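Local structure of putative host cell surface-exposed lipoprotein (Streptococcus phage TP-J34, 4EQQ) at residues Leu67-Ala70 with Lys71-Asp75. The protein probably mediates superinfection exclusion as a phage-encoded lipoprotein that targets the phage tape measure protein; this chain is its ectodomain. Residues are numbered along the deposited sequence; the frame is centred on the assembly and turned at random.
Sequences LEKA and KQYQD. With SO4 (sulfate ion), chain D.
Lys69 and Tyr73, one turn apart on helix 62-77, form the tightly packed part of this contact. The Lys69 chain crosses the Tyr73 ring, its CG lying 3.9 Å from ring atom CE2. Bends at chi2 (64°) and chi4 (-62°) bring the ammonium round to the phenol, and Lys69 NZ donates to Tyr73 OH over 3.0 Å. Lys69 O lies over one face of the same ring and also accepts the backbone N-H of Tyr73. Regular i to i+4 backbone bonds, such as Gln74 N to Ala70 O at 2.9 Å, join the two turns. Asp92 takes hold of both polar ends: it forms a salt bridge with Lys69 NZ and a hydrogen bond with Tyr73 OH. Lys69 NZ also donates to O2 of a sulfate ion, probably from the crystallisation liquor, at 2.6 Å. In the crystal this anion is also hydrogen-bonded to Lys69 NZ and Gln72 NE2 of the second subunit, and probably offsets the charge of the paired lysines.

The other side is looser. Lys71 runs extended beside Glu68, and its NZ makes a salt bridge of 3.1 Å with Glu68 OE1. The ammonium meets the syn side of that oxygen, 16° out of the carboxylate plane. Both residues are partly exposed. Leu67 CG adds a light contact with Lys71 CE at 3.9 Å.

These i to i+3 and i to i+4 pairs are local to one helix of the all-helical, helix-turn-helix ectodomain. Ala70 and Tyr73 pack on Ile84 of helix 81-91, while Leu67 and Ala70 face Tyr101 and Ala102 of helix 96-104. The Tyr73 ring meets Phe91 of the second subunit almost at right angles, which places this helix at the subunit interface.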
loop_
_atom_site.group_PDB
_atom_site.type_symbol
_atom_site.label_atom_id
_atom_site.label_comp_id
_atom_site.label_asym_id
_atom_site.label_seq_id
_atom_site.Cartn_x
_atom_site.Cartn_y
_atom_site.Cartn_z
ATOM N N LEU A 67 -4.450 9.141 -6.490
ATOM C CA LEU A 67 -5.895 9.014 -6.254
ATOM C C LEU A 67 -6.222 7.684 -5.541
ATOM O O LEU A 67 -6.970 7.685 -4.563
ATOM C CB LEU A 67 -6.684 9.144 -7.588
ATOM C CG LEU A 67 -8.211 8.938 -7.523
ATOM C CD1 LEU A 67 -8.866 9.821 -6.430
ATOM C CD2 LEU A 67 -8.848 9.175 -8.882
ATOM N N GLU A 68 -5.663 6.566 -6.033
ATOM C CA GLU A 68 -5.885 5.246 -5.436
ATOM C C GLU A 68 -5.352 5.190 -3.993
ATOM O O GLU A 68 -6.025 4.658 -3.106
ATOM C CB GLU A 68 -5.307 4.124 -6.324
ATOM C CG GLU A 68 -6.054 3.918 -7.645
ATOM C CD GLU A 68 -7.572 3.839 -7.555
ATOM O OE1 GLU A 68 -8.255 4.688 -8.175
ATOM O OE2 GLU A 68 -8.073 2.992 -6.781
ATOM N N LYS A 69 -4.186 5.801 -3.743
ATOM C CA LYS A 69 -3.639 5.844 -2.383
ATOM C C LYS A 69 -4.526 6.725 -1.477
ATOM O O LYS A 69 -4.756 6.383 -0.320
ATOM C CB LYS A 69 -2.177 6.348 -2.375
ATOM C CG LYS A 69 -1.454 6.033 -1.061
ATOM C CD LYS A 69 -1.323 4.505 -0.830
ATOM C CE LYS A 69 -0.756 4.150 0.522
ATOM N NZ LYS A 69 0.625 4.679 0.692
ATOM N N ALA A 70 -5.007 7.860 -2.016
ATOM C CA ALA A 70 -5.880 8.803 -1.309
ATOM C C ALA A 70 -7.185 8.107 -0.898
ATOM O O ALA A 70 -7.616 8.271 0.240
ATOM C CB ALA A 70 -6.193 10.011 -2.207
ATOM N N LYS A 71 -7.790 7.305 -1.809
ATOM C CA LYS A 71 -9.013 6.539 -1.524
ATOM C C LYS A 71 -8.740 5.570 -0.398
ATOM O O LYS A 71 -9.546 5.482 0.525
ATOM C CB LYS A 71 -9.510 5.762 -2.758
ATOM C CG LYS A 71 -10.089 6.633 -3.874
ATOM C CD LYS A 71 -10.410 5.744 -5.075
ATOM C CE LYS A 71 -11.012 6.500 -6.229
ATOM N NZ LYS A 71 -11.144 5.629 -7.434
ATOM N N GLN A 72 -7.576 4.874 -0.444
ATOM C CA GLN A 72 -7.171 3.935 0.602
ATOM C C GLN A 72 -7.109 4.637 1.971
ATOM O O GLN A 72 -7.679 4.123 2.934
ATOM C CB GLN A 72 -5.832 3.267 0.255
ATOM C CG GLN A 72 -5.412 2.198 1.263
ATOM C CD GLN A 72 -4.057 1.596 0.960
ATOM O OE1 GLN A 72 -3.694 1.368 -0.197
ATOM N NE2 GLN A 72 -3.277 1.322 2.005
ATOM N N TYR A 73 -6.449 5.814 2.056
ATOM C CA TYR A 73 -6.363 6.583 3.312
ATOM C C TYR A 73 -7.742 7.007 3.806
ATOM O O TYR A 73 -8.003 6.947 5.007
ATOM C CB TYR A 73 -5.457 7.825 3.168
ATOM C CG TYR A 73 -3.972 7.529 3.040
ATOM C CD1 TYR A 73 -3.407 6.399 3.618
ATOM C CD2 TYR A 73 -3.132 8.398 2.339
ATOM C CE1 TYR A 73 -2.042 6.136 3.514
ATOM C CE2 TYR A 73 -1.768 8.129 2.209
ATOM C CZ TYR A 73 -1.220 7.022 2.830
ATOM O OH TYR A 73 0.126 6.771 2.723
ATOM N N GLN A 74 -8.616 7.435 2.886
ATOM C CA GLN A 74 -9.975 7.866 3.234
ATOM C C GLN A 74 -10.814 6.702 3.727
ATOM O O GLN A 74 -11.431 6.811 4.780
ATOM C CB GLN A 74 -10.668 8.568 2.048
ATOM C CG GLN A 74 -12.063 9.097 2.418
ATOM C CD GLN A 74 -12.621 10.055 1.413
ATOM O OE1 GLN A 74 -12.934 9.684 0.290
ATOM N NE2 GLN A 74 -12.769 11.303 1.808
ATOM N N ASP A 75 -10.819 5.584 2.979
ATOM C CA ASP A 75 -11.624 4.425 3.340
ATOM C C ASP A 75 -11.125 3.618 4.528
ATOM O O ASP A 75 -11.956 3.108 5.266
ATOM C CB ASP A 75 -11.891 3.533 2.125
ATOM C CG ASP A 75 -12.591 4.265 0.987
ATOM O OD1 ASP A 75 -13.408 5.173 1.272
ATOM O OD2 ASP A 75 -12.317 3.939 -0.179
HETATM S S SO4 D . 3.246 2.358 1.627
HETATM O O1 SO4 D . 3.363 1.807 0.270
HETATM O O2 SO4 D . 1.866 2.743 1.894
HETATM O O3 SO4 D . 3.639 1.341 2.607
HETATM O O4 SO4 D . 4.126 3.527 1.756
#